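Local structure of malyl-CoA lyase/beta-methylmalyl-CoA lyase (Methylobacterium extorquens, 5UGR) at residues Phe135-Glu140 / Glu149-Ser154; Glu159-Gly164 / Leu214-Ala219. The protein belongs to the HpcH/HpaI aldolase/citrate lyase family, whose TIM-barrel domain here binds a magnesium ion through acidic side chains. All blocks are in the same frame, centred on the assembly; numbering follows the deposited sequence.

Contact 1: Phe135-Glu140 / Glu149-Ser154; sequences FEVLIE and EAIATS. With MG (magnesium ion), chain B.
I151, in helix 148-151, the second short helix after barrel strand 134-139, meets the outward-facing V137 and I139 of that strand with its two branches. Its CG1 arm lies beside the backbone N, and chi2 of 162° draws it out straight, so that CD1 ends 4.1 Å from I139 CD1, the two isoleucines touching tip to tip. The other branch, CG2, serves V137: I151 CG2 sits 4.1 Å from V137 CG2, where the two side chains cross at a slant. V137 and I139 stand two residues apart on the strand, so both turn the same way and offer I151 one apolar surface. V107, in the loop after strand 101-104, and M161, on strand 158-163, also touch I151, which is buried.

A type I turn runs from I151 to S154. I151 O accepts twice from that last residue: S154 N approaches to 3.1 Å, and S154 OG reaches I151 O at 2.7 Å in the carbonyl plane, on a lone pair, with a C=O...OG angle of 141°. This double grip ties the turn to the residue that packs on the strand.

Just past the C-terminal end of the strand, E140 binds magnesium through one oxygen, with OE1 2.0 Å from the metal. E140 OE2 instead accepts from a metal-bound water at 2.7 Å and from the backbone N of K106, which probably restrains the rotation of the carboxylate. D45, D167 and three waters complete six ligands. With no hydrogen bond across it, the join of strand to helix rests on apolar burial, and because E140 directly follows I139, the metal site adjoins this packed strand end.

Contact 2: Glu159-Gly164 / Leu214-Ala219; sequences EAMSFG and LVACRA
M161, pointing outward from barrel strand 158-163, lies against A216 and C217 of helix 207-220. The helix segment begins with L214 and V215, which pack on T172 and Y168 of the second subunit. With A216 the helix turns to the strand: CB stands 4.5 Å from M161 SD, a loose apolar touch by a single methyl group. C217 makes the main contact. Its SG lies beside its own backbone N, anti to the carbonyl carbon (chi1 -74°), and from there abuts the middle of the methionine chain, with C217 SG 3.7 Å from M161 CB. M161 was modelled in two conformers and these distances hold for the one described; the still shorter approaches of C217 SG to M161 CG and SD are doubtful. R218 and A219 lead off the packed face, R218 NH2 bonding G249 O and A219 packing on A146 of the second subunit. Helix 207-220 thus lies on the outside of the TIM barrel with another side on the neighbouring chain. It immediately precedes strand 223-226, the parallel neighbour of 158-163, so M161 packs strand to helix within a beta-alpha-beta crossover. Toward the strand the chemistry is sulfur and hydrocarbon alone, with no hydrogen bond across, which implies a join resting on apolar burial.

How the contacts relate
The centres of contacts 1 and 2 lie 7 Å apart, and the two contacts use neighbouring parallel strands of the eight-stranded barrel. Backbone pairing joins them, with F135 O 2.9 Å from E159 N. A probable hydrogen bond links S162 OG to E136 OE2 at 2.7 Å. On the outer layer M161 bridges the two: M161 CE lies 3.7 Å from I151 CG2 in the conformer described, so the methionine packed on helix 207-220 also borders the apolar patch of contact 1. The metal site is closer to contact 1, which supplies E140; the M161 side chain is about 13 Å from the magnesium, while D167, another ligand, follows soon after strand 158-163.

Contact 1: Phe135-Glu140 / Glu149-Ser154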
loop_
_atom_site.group_PDB
_atom_site.type_symbol
_atom_site.label_atom_id
_atom_site.label_comp_id
_atom_site.label_asym_id
_atom_site.label_seq_id
_atom_site.Cartn_x
_atom_site.Cartn_y
_atom_site.Cartn_z
ATOM N N PHE A 135 -0.982 -24.095 9.457
ATOM C CA PHE A 135 -1.805 -23.176 10.216
ATOM C C PHE A 135 -3.257 -23.138 9.703
ATOM O O PHE A 135 -3.540 -23.138 8.463
ATOM C CB PHE A 135 -1.279 -21.751 10.187
ATOM C CG PHE A 135 0.050 -21.509 10.870
ATOM C CD1 PHE A 135 0.559 -22.349 11.862
ATOM C CD2 PHE A 135 0.739 -20.356 10.615
ATOM C CE1 PHE A 135 1.727 -22.039 12.523
ATOM C CE2 PHE A 135 1.909 -20.041 11.299
ATOM C CZ PHE A 135 2.415 -20.912 12.259
ATOM N N GLU A 136 -4.167 -22.992 10.646
ATOM C CA GLU A 136 -5.542 -22.581 10.377
ATOM C C GLU A 136 -5.718 -21.282 11.182
ATOM O O GLU A 136 -5.210 -21.143 12.285
ATOM C CB GLU A 136 -6.555 -23.626 10.859
ATOM C CG GLU A 136 -8.021 -23.270 10.646
ATOM C CD GLU A 136 -8.935 -24.443 11.127
ATOM O OE1 GLU A 136 -8.672 -25.598 10.670
ATOM O OE2 GLU A 136 -9.853 -24.167 11.975
ATOM N N VAL A 137 -6.440 -20.317 10.605
ATOM C CA VAL A 137 -6.766 -19.079 11.308
ATOM C C VAL A 137 -8.238 -18.971 11.547
ATOM O O VAL A 137 -9.050 -19.305 10.698
ATOM C CB VAL A 137 -6.225 -17.850 10.574
ATOM C CG1 VAL A 137 -4.716 -17.815 10.548
ATOM C CG2 VAL A 137 -6.837 -17.685 9.284
ATOM N N LEU A 138 -8.583 -18.485 12.719
ATOM C CA LEU A 138 -9.957 -18.126 13.042
ATOM C C LEU A 138 -10.213 -16.666 12.705
ATOM O O LEU A 138 -9.481 -15.762 13.201
ATOM C CB LEU A 138 -10.225 -18.371 14.525
ATOM C CG LEU A 138 -11.049 -19.597 14.841
ATOM C CD1 LEU A 138 -10.762 -20.131 16.225
ATOM C CD2 LEU A 138 -12.514 -19.332 14.636
ATOM N N ILE A 139 -11.208 -16.446 11.842
ATOM C CA ILE A 139 -11.735 -15.106 11.544
ATOM C C ILE A 139 -13.000 -15.021 12.389
ATOM O O ILE A 139 -14.057 -15.621 12.061
ATOM C CB ILE A 139 -11.974 -14.936 10.040
ATOM C CG1 ILE A 139 -10.709 -15.204 9.233
ATOM C CG2 ILE A 139 -12.541 -13.537 9.770
ATOM C CD1 ILE A 139 -9.577 -14.288 9.482
ATOM N N GLU A 140 -12.866 -14.339 13.529
ATOM C CA GLU A 140 -13.896 -14.372 14.584
ATOM C C GLU A 140 -14.042 -13.000 15.233
ATOM O O GLU A 140 -14.590 -12.899 16.322
ATOM C CB GLU A 140 -13.594 -15.444 15.624
ATOM C CG GLU A 140 -12.293 -15.243 16.399
ATOM C CD GLU A 140 -12.054 -16.277 17.492
ATOM O OE1 GLU A 140 -13.004 -16.449 18.286
ATOM O OE2 GLU A 140 -10.951 -16.844 17.535
ATOM N N GLU A 149 -8.523 -10.601 3.478
ATOM C CA GLU A 149 -7.819 -10.858 2.247
ATOM C C GLU A 149 -6.312 -10.816 2.453
ATOM O O GLU A 149 -5.571 -11.645 1.919
ATOM C CB GLU A 149 -8.233 -9.854 1.167
ATOM C CG GLU A 149 -9.711 -9.882 0.827
ATOM C CD GLU A 149 -10.617 -9.034 1.720
ATOM O OE1 GLU A 149 -10.170 -8.262 2.718
ATOM O OE2 GLU A 149 -11.843 -9.176 1.386
ATOM N N ALA A 150 -5.842 -9.839 3.234
ATOM C CA ALA A 150 -4.444 -9.767 3.606
ATOM C C ALA A 150 -3.985 -10.912 4.488
ATOM O O ALA A 150 -2.862 -11.452 4.309
ATOM C CB ALA A 150 -4.130 -8.402 4.280
ATOM N N ILE A 151 -4.840 -11.319 5.397
ATOM C CA ILE A 151 -4.478 -12.479 6.248
ATOM C C ILE A 151 -4.287 -13.721 5.397
ATOM O O ILE A 151 -3.445 -14.568 5.685
ATOM C CB ILE A 151 -5.554 -12.675 7.357
ATOM C CG1 ILE A 151 -5.510 -11.501 8.364
ATOM C CG2 ILE A 151 -5.387 -14.008 8.068
ATOM C CD1 ILE A 151 -6.760 -11.367 9.215
ATOM N N ALA A 152 -5.061 -13.845 4.310
ATOM C CA ALA A 152 -5.001 -15.056 3.514
ATOM C C ALA A 152 -3.639 -15.341 2.865
ATOM O O ALA A 152 -3.387 -16.487 2.505
ATOM C CB ALA A 152 -6.067 -14.999 2.408
ATOM N N THR A 153 -2.807 -14.323 2.694
ATOM C CA THR A 153 -1.493 -14.445 2.116
ATOM C C THR A 153 -0.345 -14.288 3.114
ATOM O O THR A 153 0.793 -13.986 2.736
ATOM C CB THR A 153 -1.294 -13.545 0.895
ATOM O OG1 THR A 153 -1.398 -12.186 1.292
ATOM C CG2 THR A 153 -2.300 -13.886 -0.225
ATOM N N SER A 154 -0.635 -14.541 4.390
ATOM C CA SER A 154 0.324 -14.186 5.437
ATOM C C SER A 154 1.356 -15.232 5.810
ATOM O O SER A 154 2.264 -14.882 6.578
ATOM C CB SER A 154 -0.462 -13.817 6.693
ATOM O OG SER A 154 -1.245 -14.878 7.196
HETATM MG MG MG B . -13.255 -17.564 19.943
HETATM O O HOH W 1 -11.580 -18.659 19.468
HETATM O O HOH W 2 -14.422 -18.908 18.883
HETATM O O HOH W 3 -12.031 -16.330 21.164
#

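Contact 2: Glu159-Gly164 / Leu214-Ala219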
loop_
_atom_site.group_PDB
_atom_site.type_symbol
_atom_site.label_atom_id
_atom_site.label_comp_id
_atom_site.label_asym_id
_atom_site.label_seq_id
_atom_site.Cartn_x
_atom_site.Cartn_y
_atom_site.Cartn_z
ATOM N N GLU A 159 -3.213 -22.869 5.642
ATOM C CA GLU A 159 -4.030 -23.819 4.907
ATOM C C GLU A 159 -5.526 -23.582 4.893
ATOM O O GLU A 159 -6.199 -24.071 3.970
ATOM C CB GLU A 159 -3.851 -25.253 5.434
ATOM C CG GLU A 159 -2.425 -25.736 5.476
ATOM C CD GLU A 159 -2.312 -27.193 5.956
ATOM O OE1 GLU A 159 -1.189 -27.551 6.411
ATOM O OE2 GLU A 159 -3.338 -27.927 5.878
ATOM N N ALA A 160 -6.065 -22.850 5.864
ATOM C CA ALA A 160 -7.522 -22.866 6.101
ATOM C C ALA A 160 -7.900 -21.684 6.974
ATOM O O ALA A 160 -7.081 -21.208 7.771
ATOM C CB ALA A 160 -7.905 -24.157 6.805
ATOM N N MET A 161 -9.154 -21.247 6.831
ATOM C CA MET A 161 -9.736 -20.236 7.715
ATOM C C MET A 161 -11.073 -20.773 8.210
ATOM O O MET A 161 -11.851 -21.319 7.403
ATOM C CB MET A 161 -9.971 -18.887 6.999
ATOM C CG MET A 161 -8.856 -18.405 6.093
ATOM S SD MET A 161 -9.143 -16.769 5.333
ATOM C CE MET A 161 -7.754 -16.014 6.133
ATOM N N SER A 162 -11.310 -20.596 9.527
ATOM C CA SER A 162 -12.602 -20.915 10.098
ATOM C C SER A 162 -13.350 -19.629 10.449
ATOM O O SER A 162 -12.744 -18.724 11.016
ATOM C CB SER A 162 -12.468 -21.735 11.376
ATOM O OG SER A 162 -12.136 -23.108 11.129
ATOM N N PHE A 163 -14.668 -19.606 10.123
ATOM C CA PHE A 163 -15.550 -18.506 10.489
ATOM C C PHE A 163 -16.091 -18.750 11.873
ATOM O O PHE A 163 -16.985 -19.576 12.076
ATOM C CB PHE A 163 -16.622 -18.332 9.459
ATOM C CG PHE A 163 -17.648 -17.333 9.830
ATOM C CD1 PHE A 163 -17.263 -16.068 10.218
ATOM C CD2 PHE A 163 -19.011 -17.689 9.895
ATOM C CE1 PHE A 163 -18.234 -15.142 10.621
ATOM C CE2 PHE A 163 -19.973 -16.747 10.266
ATOM C CZ PHE A 163 -19.580 -15.508 10.653
ATOM N N GLY A 164 -15.565 -17.988 12.848
ATOM C CA GLY A 164 -16.000 -18.112 14.242
ATOM C C GLY A 164 -17.242 -17.306 14.498
ATOM O O GLY A 164 -17.179 -16.177 15.017
ATOM N N LEU A 214 -14.943 -16.710 2.322
ATOM C CA LEU A 214 -14.860 -17.663 1.211
ATOM C C LEU A 214 -14.009 -17.130 0.061
ATOM O O LEU A 214 -13.136 -17.830 -0.471
ATOM C CB LEU A 214 -16.250 -18.000 0.719
ATOM C CG LEU A 214 -16.347 -18.841 -0.578
ATOM C CD1 LEU A 214 -16.209 -20.283 -0.265
ATOM C CD2 LEU A 214 -17.571 -18.510 -1.343
ATOM N N VAL A 215 -14.287 -15.900 -0.364
ATOM C CA VAL A 215 -13.558 -15.304 -1.484
ATOM C C VAL A 215 -12.062 -15.206 -1.139
ATOM O O VAL A 215 -11.195 -15.557 -1.984
ATOM C CB VAL A 215 -14.180 -13.964 -1.922
ATOM C CG1 VAL A 215 -13.201 -13.164 -2.831
ATOM C CG2 VAL A 215 -15.513 -14.222 -2.585
ATOM N N ALA A 216 -11.735 -14.807 0.083
ATOM C CA ALA A 216 -10.329 -14.722 0.454
ATOM C C ALA A 216 -9.686 -16.108 0.350
ATOM O O ALA A 216 -8.546 -16.267 -0.119
ATOM C CB ALA A 216 -10.193 -14.164 1.865
ATOM N N CYS A 217 -10.345 -17.109 0.919
ATOM C CA CYS A 217 -9.809 -18.473 0.856
ATOM C C CYS A 217 -9.625 -18.992 -0.544
ATOM O O CYS A 217 -8.570 -19.541 -0.896
ATOM C CB CYS A 217 -10.760 -19.432 1.617
ATOM S SG CYS A 217 -10.667 -19.267 3.427
ATOM N N ARG A 218 -10.656 -18.834 -1.350
ATOM C CA ARG A 218 -10.648 -19.413 -2.711
ATOM C C ARG A 218 -9.711 -18.648 -3.650
ATOM O O ARG A 218 -9.188 -19.222 -4.608
ATOM C CB ARG A 218 -12.077 -19.552 -3.260
ATOM C CG ARG A 218 -12.892 -20.566 -2.499
ATOM C CD ARG A 218 -12.417 -21.961 -2.777
ATOM N NE ARG A 218 -13.296 -22.989 -2.203
ATOM C CZ ARG A 218 -12.873 -24.188 -1.781
ATOM N NH1 ARG A 218 -11.592 -24.495 -1.788
ATOM N NH2 ARG A 218 -13.732 -25.046 -1.292
ATOM N N ALA A 219 -9.487 -17.343 -3.381
ATOM C CA ALA A 219 -8.532 -16.579 -4.153
ATOM C C ALA A 219 -7.117 -17.079 -3.892
ATOM O O ALA A 219 -6.327 -17.154 -4.825
ATOM C CB ALA A 219 -8.607 -15.122 -3.791
#